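Local coordinates for hemoglobin chain d1 (Lumbricus terrestris, PDB 1X9F), which probably carries oxygen on a heme iron, as a globin subunit of the earthworm's large multi-chain hemoglobin, at residues Glu1-Trp14 with Leu119-Cys131. Sequence-based numbering, arbitrary orientation.
Sequences ECLVTESLKVKLQW and LGTHFDFGAWHDC
The indole of W128 lies between V10 and F123: V10 CG1, set anti to its own backbone N (chi1 166°), sits over one face, 3.8 Å from the centroid of the six-membered ring in a CH-pi contact 7° off the normal, while F123 CE1 covers the opposite face near the rim. Q13 CB and W14 CA lie at its edge, and W14 CE3 meets W128 CH2 at 3.7 Å. Near the indole plane, W128 NE1 donates to Q13 OE1 (3.0 Å), which also takes D124 N (3.0 Å), both in the carbonyl plane on lone pairs. The amide's other end, Q13 NE2, reaches H122 O at 2.8 Å, above that carbonyl's plane, and bonds D129 of the Globin III chain. Three bonds within the chain and one to the neighbour hold the amide's rotation. D124 caps helix 125-139 through OD2 to A127 N, while its OD1 receives K9 NZ (2.8 Å) in a salt bridge, on the anti side and somewhat out of the carboxylate plane. A phenylalanine in place of W128 would probably leave Q13 OE1 without one donor and V10 CG1 with less ring to cover. The C2–C131 disulfide ties the N-terminal loop to helix 125-139. Segments 4-14 and 125-131 cross at -100°, the packing of first and last helices, A on H, of the globin fold.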
ATOM      1  N   GLU D   1     -10.391 -31.856 -13.169  1.00 73.00           N
ATOM      2  CA  GLU D   1     -11.747 -31.747 -13.778  1.00 73.06           C
ATOM      3  C   GLU D   1     -12.323 -30.349 -13.564  1.00 72.14           C
ATOM      4  O   GLU D   1     -12.785 -30.005 -12.466  1.00 72.77           O
ATOM      5  CB  GLU D   1     -12.677 -32.813 -13.202  1.00 73.15           C
ATOM      6  CG  GLU D   1     -14.047 -32.874 -13.854  1.00 76.21           C
ATOM      7  CD  GLU D   1     -14.998 -33.793 -13.112  1.00 82.68           C
ATOM      8  OE1 GLU D   1     -14.811 -34.000 -11.891  1.00 87.13           O
ATOM      9  OE2 GLU D   1     -15.941 -34.309 -13.747  1.00 84.56           O
ATOM     10  N   CYS D   2     -12.280 -29.551 -14.629  1.00 69.19           N
ATOM     11  CA  CYS D   2     -12.784 -28.184 -14.606  1.00 64.86           C
ATOM     12  C   CYS D   2     -14.178 -28.116 -15.207  1.00 62.74           C
ATOM     13  O   CYS D   2     -14.326 -28.090 -16.434  1.00 63.41           O
ATOM     14  CB  CYS D   2     -11.836 -27.236 -15.359  1.00 64.16           C
ATOM     15  SG  CYS D   2     -12.018 -25.524 -14.762  1.00 62.22           S
ATOM     16  N   LEU D   3     -15.198 -28.088 -14.356  1.00 60.64           N
ATOM     17  CA  LEU D   3     -16.561 -27.901 -14.844  1.00 58.31           C
ATOM     18  C   LEU D   3     -16.798 -26.460 -15.315  1.00 54.87           C
ATOM     19  O   LEU D   3     -15.872 -25.645 -15.356  1.00 53.65           O
ATOM     20  CB  LEU D   3     -17.606 -28.341 -13.807  1.00 60.35           C
ATOM     21  CG  LEU D   3     -17.638 -27.787 -12.378  1.00 65.77           C
ATOM     22  CD1 LEU D   3     -19.079 -27.693 -11.902  1.00 68.52           C
ATOM     23  CD2 LEU D   3     -16.823 -28.665 -11.428  1.00 66.56           C
ATOM     24  N   VAL D   4     -18.046 -26.168 -15.675  1.00 51.65           N
ATOM     25  CA  VAL D   4     -18.457 -24.868 -16.215  1.00 48.82           C
ATOM     26  C   VAL D   4     -18.290 -23.701 -15.236  1.00 46.53           C
ATOM     27  O   VAL D   4     -17.827 -22.623 -15.629  1.00 44.07           O
ATOM     28  CB  VAL D   4     -19.930 -24.904 -16.707  1.00 49.99           C
ATOM     29  CG1 VAL D   4     -20.275 -23.651 -17.512  1.00 50.04           C
ATOM     30  CG2 VAL D   4     -20.204 -26.160 -17.532  1.00 48.91           C
ATOM     31  N   THR D   5     -18.678 -23.903 -13.979  1.00 43.87           N
ATOM     32  CA  THR D   5     -18.571 -22.828 -12.996  1.00 42.44           C
ATOM     33  C   THR D   5     -17.114 -22.524 -12.664  1.00 40.25           C
ATOM     34  O   THR D   5     -16.745 -21.361 -12.471  1.00 40.98           O
ATOM     35  CB  THR D   5     -19.376 -23.130 -11.712  1.00 42.29           C
ATOM     36  OG1 THR D   5     -19.086 -24.455 -11.254  1.00 42.10           O
ATOM     37  CG2 THR D   5     -20.864 -23.173 -12.010  1.00 42.08           C
ATOM     38  N   GLU D   6     -16.285 -23.557 -12.611  1.00 36.87           N
ATOM     39  CA  GLU D   6     -14.894 -23.357 -12.241  1.00 36.47           C
ATOM     40  C   GLU D   6     -14.095 -22.627 -13.319  1.00 35.12           C
ATOM     41  O   GLU D   6     -13.320 -21.719 -13.011  1.00 35.40           O
ATOM     42  CB  GLU D   6     -14.232 -24.688 -11.893  1.00 37.38           C
ATOM     43  CG  GLU D   6     -14.860 -25.399 -10.701  1.00 38.80           C
ATOM     44  CD  GLU D   6     -14.174 -26.718 -10.411  1.00 47.93           C
ATOM     45  OE1 GLU D   6     -14.070 -27.095  -9.221  1.00 51.78           O
ATOM     46  OE2 GLU D   6     -13.732 -27.389 -11.372  1.00 56.87           O
ATOM     47  N   SER D   7     -14.284 -23.024 -14.576  1.00 33.42           N
ATOM     48  CA  SER D   7     -13.596 -22.382 -15.691  1.00 32.62           C
ATOM     49  C   SER D   7     -13.992 -20.917 -15.784  1.00 31.87           C
ATOM     50  O   SER D   7     -13.165 -20.056 -16.089  1.00 33.16           O
ATOM     51  CB  SER D   7     -13.913 -23.098 -17.005  1.00 33.76           C
ATOM     52  OG  SER D   7     -15.272 -22.924 -17.368  1.00 38.16           O
ATOM     53  N   LEU D   8     -15.264 -20.658 -15.505  1.00 29.49           N
ATOM     54  CA  LEU D   8     -15.794 -19.314 -15.476  1.00 27.61           C
ATOM     55  C   LEU D   8     -15.102 -18.504 -14.379  1.00 25.93           C
ATOM     56  O   LEU D   8     -14.665 -17.369 -14.612  1.00 24.95           O
ATOM     57  CB  LEU D   8     -17.310 -19.369 -15.268  1.00 30.03           C
ATOM     58  CG  LEU D   8     -18.132 -18.118 -15.573  1.00 35.55           C
ATOM     59  CD1 LEU D   8     -18.402 -17.322 -14.310  1.00 42.62           C
ATOM     60  CD2 LEU D   8     -17.520 -17.228 -16.664  1.00 41.51           C
ATOM     61  N   LYS D   9     -14.985 -19.111 -13.200  1.00 23.97           N
ATOM     62  CA  LYS D   9     -14.334 -18.489 -12.053  1.00 23.28           C
ATOM     63  C   LYS D   9     -12.893 -18.151 -12.367  1.00 23.75           C
ATOM     64  O   LYS D   9     -12.420 -17.052 -12.071  1.00 23.32           O
ATOM     65  CB  LYS D   9     -14.367 -19.440 -10.854  1.00 24.19           C
ATOM     66  CG  LYS D   9     -13.933 -18.806  -9.546  1.00 21.35           C
ATOM     67  CD  LYS D   9     -14.847 -17.638  -9.196  1.00 24.37           C
ATOM     68  CE  LYS D   9     -15.087 -17.550  -7.694  1.00 26.21           C
ATOM     69  NZ  LYS D   9     -15.750 -18.773  -7.154  1.00 20.44           N
ATOM     70  N   VAL D  10     -12.198 -19.115 -12.961  1.00 23.88           N
ATOM     71  CA  VAL D  10     -10.806 -18.935 -13.314  1.00 22.48           C
ATOM     72  C   VAL D  10     -10.691 -17.822 -14.337  1.00 23.76           C
ATOM     73  O   VAL D  10      -9.848 -16.937 -14.188  1.00 24.62           O
ATOM     74  CB  VAL D  10     -10.179 -20.235 -13.835  1.00 20.96           C
ATOM     75  CG1 VAL D  10      -8.841 -19.961 -14.525  1.00 19.83           C
ATOM     76  CG2 VAL D  10      -9.979 -21.206 -12.681  1.00 22.28           C
ATOM     77  N   LYS D  11     -11.549 -17.839 -15.353  1.00 24.54           N
ATOM     78  CA  LYS D  11     -11.527 -16.775 -16.357  1.00 25.90           C
ATOM     79  C   LYS D  11     -11.637 -15.385 -15.713  1.00 24.46           C
ATOM     80  O   LYS D  11     -10.846 -14.491 -16.017  1.00 25.00           O
ATOM     81  CB  LYS D  11     -12.640 -16.962 -17.396  1.00 24.09           C
ATOM     82  CG  LYS D  11     -12.460 -18.202 -18.297  1.00 23.53           C
ATOM     83  CD  LYS D  11     -13.676 -18.266 -19.241  1.00 32.82           C
ATOM     84  CE  LYS D  11     -13.651 -19.517 -20.106  1.00 30.30           C
ATOM     85  NZ  LYS D  11     -12.646 -19.417 -21.199  1.00 33.95           N
ATOM     86  N   LEU D  12     -12.616 -15.224 -14.823  1.00 23.59           N
ATOM     87  CA  LEU D  12     -12.884 -13.954 -14.145  1.00 22.82           C
ATOM     88  C   LEU D  12     -11.732 -13.492 -13.266  1.00 23.56           C
ATOM     89  O   LEU D  12     -11.301 -12.334 -13.345  1.00 21.34           O
ATOM     90  CB  LEU D  12     -14.150 -14.082 -13.298  1.00 21.25           C
ATOM     91  CG  LEU D  12     -15.490 -13.622 -13.882  1.00 24.72           C
ATOM     92  CD1 LEU D  12     -15.572 -13.716 -15.418  1.00 31.94           C
ATOM     93  CD2 LEU D  12     -16.626 -14.399 -13.221  1.00 32.06           C
ATOM     94  N   GLN D  13     -11.234 -14.406 -12.435  1.00 24.43           N
ATOM     95  CA  GLN D  13     -10.163 -14.099 -11.496  1.00 23.45           C
ATOM     96  C   GLN D  13      -8.853 -13.831 -12.215  1.00 25.09           C
ATOM     97  O   GLN D  13      -8.039 -13.023 -11.760  1.00 27.67           O
ATOM     98  CB  GLN D  13      -9.990 -15.227 -10.480  1.00 22.36           C
ATOM     99  CG  GLN D  13     -11.181 -15.390  -9.559  1.00 22.11           C
ATOM    100  CD  GLN D  13     -10.834 -16.084  -8.264  1.00 22.29           C
ATOM    101  OE1 GLN D  13     -10.082 -17.062  -8.248  1.00 26.06           O
ATOM    102  NE2 GLN D  13     -11.384 -15.582  -7.169  1.00 24.94           N
ATOM    103  N   TRP D  14      -8.658 -14.516 -13.334  1.00 24.90           N
ATOM    104  CA  TRP D  14      -7.492 -14.294 -14.157  1.00 24.38           C
ATOM    105  C   TRP D  14      -7.507 -12.887 -14.723  1.00 28.10           C
ATOM    106  O   TRP D  14      -6.478 -12.210 -14.726  1.00 29.39           O
ATOM    107  CB  TRP D  14      -7.461 -15.288 -15.302  1.00 22.30           C
ATOM    108  CG  TRP D  14      -6.308 -15.086 -16.201  1.00 19.77           C
ATOM    109  CD1 TRP D  14      -6.351 -14.872 -17.542  1.00 16.28           C
ATOM    110  CD2 TRP D  14      -4.924 -15.073 -15.833  1.00 25.15           C
ATOM    111  NE1 TRP D  14      -5.076 -14.745 -18.045  1.00 21.36           N
ATOM    112  CE2 TRP D  14      -4.179 -14.861 -17.016  1.00 23.08           C
ATOM    113  CE3 TRP D  14      -4.229 -15.231 -14.621  1.00 23.24           C
ATOM    114  CZ2 TRP D  14      -2.778 -14.791 -17.025  1.00 22.97           C
ATOM    115  CZ3 TRP D  14      -2.834 -15.161 -14.629  1.00 25.27           C
ATOM    116  CH2 TRP D  14      -2.126 -14.942 -15.828  1.00 26.44           C
ATOM    117  N   LEU D 119      -5.230 -11.991  -5.400  1.00 35.42           N
ATOM    118  CA  LEU D 119      -6.679 -12.088  -5.258  1.00 34.55           C
ATOM    119  C   LEU D 119      -7.120 -12.142  -3.805  1.00 35.52           C
ATOM    120  O   LEU D 119      -8.245 -11.762  -3.483  1.00 38.34           O
ATOM    121  CB  LEU D 119      -7.221 -13.280  -6.051  1.00 32.83           C
ATOM    122  CG  LEU D 119      -7.094 -13.107  -7.571  1.00 32.61           C
ATOM    123  CD1 LEU D 119      -7.050 -14.455  -8.273  1.00 25.98           C
ATOM    124  CD2 LEU D 119      -8.214 -12.223  -8.134  1.00 30.65           C
ATOM    125  N   GLY D 120      -6.240 -12.608  -2.926  1.00 34.55           N
ATOM    126  CA  GLY D 120      -6.546 -12.657  -1.494  1.00 33.67           C
ATOM    127  C   GLY D 120      -7.406 -13.844  -1.108  1.00 31.81           C
ATOM    128  O   GLY D 120      -7.334 -14.903  -1.736  1.00 27.97           O
ATOM    129  N   THR D 121      -8.223 -13.664  -0.074  1.00 29.98           N
ATOM    130  CA  THR D 121      -9.047 -14.749   0.459  1.00 30.34           C
ATOM    131  C   THR D 121     -10.136 -15.207  -0.521  1.00 28.30           C
ATOM    132  O   THR D 121     -10.733 -16.266  -0.335  1.00 27.80           O
ATOM    133  CB  THR D 121      -9.681 -14.349   1.816  1.00 31.81           C
ATOM    134  OG1 THR D 121     -11.069 -14.017   1.626  1.00 36.41           O
ATOM    135  CG2 THR D 121      -9.072 -13.037   2.337  1.00 35.72           C
ATOM    136  N   HIS D 122     -10.387 -14.410  -1.558  1.00 29.54           N
ATOM    137  CA  HIS D 122     -11.409 -14.722  -2.557  1.00 31.33           C
ATOM    138  C   HIS D 122     -10.917 -15.725  -3.600  1.00 30.07           C
ATOM    139  O   HIS D 122     -11.688 -16.175  -4.459  1.00 28.97           O
ATOM    140  CB  HIS D 122     -11.818 -13.450  -3.302  1.00 35.28           C
ATOM    141  CG  HIS D 122     -12.623 -12.476  -2.495  1.00 43.52           C
ATOM    142  ND1 HIS D 122     -13.556 -12.859  -1.554  1.00 51.52           N
ATOM    143  CD2 HIS D 122     -12.675 -11.123  -2.545  1.00 46.33           C
ATOM    144  CE1 HIS D 122     -14.126 -11.783  -1.037  1.00 53.95           C
ATOM    145  NE2 HIS D 122     -13.611 -10.717  -1.625  1.00 50.65           N
ATOM    146  N   PHE D 123      -9.628 -16.040  -3.546  1.00 27.23           N
ATOM    147  CA  PHE D 123      -8.978 -16.850  -4.559  1.00 25.16           C
ATOM    148  C   PHE D 123      -9.541 -18.267  -4.559  1.00 24.54           C
ATOM    149  O   PHE D 123      -9.435 -18.983  -3.564  1.00 24.09           O
ATOM    150  CB  PHE D 123      -7.464 -16.819  -4.321  1.00 26.03           C
ATOM    151  CG  PHE D 123      -6.676 -17.788  -5.155  1.00 28.15           C
ATOM    152  CD1 PHE D 123      -6.706 -17.739  -6.545  1.00 28.25           C
ATOM    153  CD2 PHE D 123      -5.861 -18.731  -4.534  1.00 28.71           C
ATOM    154  CE1 PHE D 123      -5.953 -18.637  -7.302  1.00 31.15           C
ATOM    155  CE2 PHE D 123      -5.106 -19.632  -5.280  1.00 26.88           C
ATOM    156  CZ  PHE D 123      -5.154 -19.587  -6.668  1.00 32.14           C
ATOM    157  N   ASP D 124     -10.161 -18.647  -5.673  1.00 24.61           N
ATOM    158  CA  ASP D 124     -10.740 -19.977  -5.809  1.00 22.66           C
ATOM    159  C   ASP D 124      -9.691 -21.032  -6.136  1.00 24.87           C
ATOM    160  O   ASP D 124      -9.593 -21.526  -7.267  1.00 23.75           O
ATOM    161  CB  ASP D 124     -11.841 -19.987  -6.857  1.00 24.63           C
ATOM    162  CG  ASP D 124     -12.807 -21.131  -6.661  1.00 26.87           C
ATOM    163  OD1 ASP D 124     -13.977 -20.987  -7.077  1.00 30.52           O
ATOM    164  OD2 ASP D 124     -12.504 -22.207  -6.093  1.00 20.40           O
ATOM    165  N   PHE D 125      -8.926 -21.366  -5.105  1.00 24.63           N
ATOM    166  CA  PHE D 125      -7.883 -22.369  -5.149  1.00 21.60           C
ATOM    167  C   PHE D 125      -8.359 -23.684  -5.779  1.00 24.21           C
ATOM    168  O   PHE D 125      -7.687 -24.223  -6.658  1.00 23.50           O
ATOM    169  CB  PHE D 125      -7.366 -22.591  -3.723  1.00 21.29           C
ATOM    170  CG  PHE D 125      -6.222 -23.548  -3.637  1.00 23.08           C
ATOM    171  CD1 PHE D 125      -6.447 -24.897  -3.364  1.00 22.61           C
ATOM    172  CD2 PHE D 125      -4.914 -23.112  -3.832  1.00 20.69           C
ATOM    173  CE1 PHE D 125      -5.390 -25.801  -3.290  1.00 20.55           C
ATOM    174  CE2 PHE D 125      -3.847 -24.004  -3.758  1.00 19.76           C
ATOM    175  CZ  PHE D 125      -4.085 -25.355  -3.487  1.00 20.77           C
ATOM    176  N   GLY D 126      -9.511 -24.182  -5.327  1.00 24.11           N
ATOM    177  CA  GLY D 126     -10.105 -25.399  -5.876  1.00 20.48           C
ATOM    178  C   GLY D 126     -10.279 -25.314  -7.381  1.00 24.28           C
ATOM    179  O   GLY D 126      -9.793 -26.175  -8.119  1.00 24.50           O
ATOM    180  N   ALA D 127     -10.957 -24.259  -7.832  1.00 24.79           N
ATOM    181  CA  ALA D 127     -11.217 -24.059  -9.254  1.00 25.47           C
ATOM    182  C   ALA D 127      -9.913 -23.930 -10.025  1.00 25.29           C
ATOM    183  O   ALA D 127      -9.722 -24.612 -11.029  1.00 25.22           O
ATOM    184  CB  ALA D 127     -12.100 -22.840  -9.478  1.00 23.79           C
ATOM    185  N   TRP D 128      -9.012 -23.072  -9.548  1.00 29.49           N
ATOM    186  CA  TRP D 128      -7.714 -22.899 -10.197  1.00 31.05           C
ATOM    187  C   TRP D 128      -6.974 -24.196 -10.318  1.00 32.66           C
ATOM    188  O   TRP D 128      -6.558 -24.578 -11.415  1.00 33.49           O
ATOM    189  CB  TRP D 128      -6.849 -21.891  -9.460  1.00 27.41           C
ATOM    190  CG  TRP D 128      -7.190 -20.558  -9.881  1.00 26.02           C
ATOM    191  CD1 TRP D 128      -8.150 -19.768  -9.343  1.00 26.10           C
ATOM    192  CD2 TRP D 128      -6.645 -19.839 -10.991  1.00 24.47           C
ATOM    193  NE1 TRP D 128      -8.219 -18.578 -10.024  1.00 30.87           N
ATOM    194  CE2 TRP D 128      -7.306 -18.598 -11.045  1.00 25.41           C
ATOM    195  CE3 TRP D 128      -5.647 -20.108 -11.939  1.00 21.61           C
ATOM    196  CZ2 TRP D 128      -7.005 -17.624 -12.004  1.00 24.27           C
ATOM    197  CZ3 TRP D 128      -5.352 -19.139 -12.901  1.00 20.76           C
ATOM    198  CH2 TRP D 128      -6.030 -17.913 -12.921  1.00 18.95           C
ATOM    199  N   HIS D 129      -6.830 -24.880  -9.191  1.00 35.37           N
ATOM    200  CA  HIS D 129      -6.076 -26.111  -9.153  1.00 38.89           C
ATOM    201  C   HIS D 129      -6.587 -27.149 -10.132  1.00 38.63           C
ATOM    202  O   HIS D 129      -5.803 -27.750 -10.859  1.00 39.11           O
ATOM    203  CB  HIS D 129      -6.072 -26.692  -7.755  1.00 42.43           C
ATOM    204  CG  HIS D 129      -4.969 -27.667  -7.540  1.00 47.75           C
ATOM    205  ND1 HIS D 129      -3.684 -27.270  -7.245  1.00 48.14           N
ATOM    206  CD2 HIS D 129      -4.941 -29.017  -7.624  1.00 56.47           C
ATOM    207  CE1 HIS D 129      -2.914 -28.338  -7.133  1.00 54.49           C
ATOM    208  NE2 HIS D 129      -3.653 -29.410  -7.357  1.00 57.93           N
ATOM    209  N   ASP D 130      -7.896 -27.371 -10.136  1.00 39.57           N
ATOM    210  CA  ASP D 130      -8.493 -28.279 -11.098  1.00 41.65           C
ATOM    211  C   ASP D 130      -8.136 -27.811 -12.496  1.00 43.49           C
ATOM    212  O   ASP D 130      -7.514 -28.545 -13.272  1.00 44.30           O
ATOM    213  CB  ASP D 130     -10.016 -28.305 -10.941  1.00 42.78           C
ATOM    214  CG  ASP D 130     -10.465 -28.997  -9.671  1.00 45.34           C
ATOM    215  OD1 ASP D 130     -11.676 -28.955  -9.370  1.00 46.98           O
ATOM    216  OD2 ASP D 130      -9.687 -29.613  -8.911  1.00 52.97           O
ATOM    217  N   CYS D 131      -8.515 -26.560 -12.779  1.00 44.34           N
ATOM    218  CA  CYS D 131      -8.462 -25.977 -14.115  1.00 44.86           C
ATOM    219  C   CYS D 131      -7.083 -25.883 -14.768  1.00 41.73           C
ATOM    220  O   CYS D 131      -6.906 -26.321 -15.907  1.00 42.44           O
ATOM    221  CB  CYS D 131      -9.089 -24.591 -14.065  1.00 45.95           C
ATOM    222  SG  CYS D 131     -10.414 -24.386 -15.253  1.00 61.51           S
TER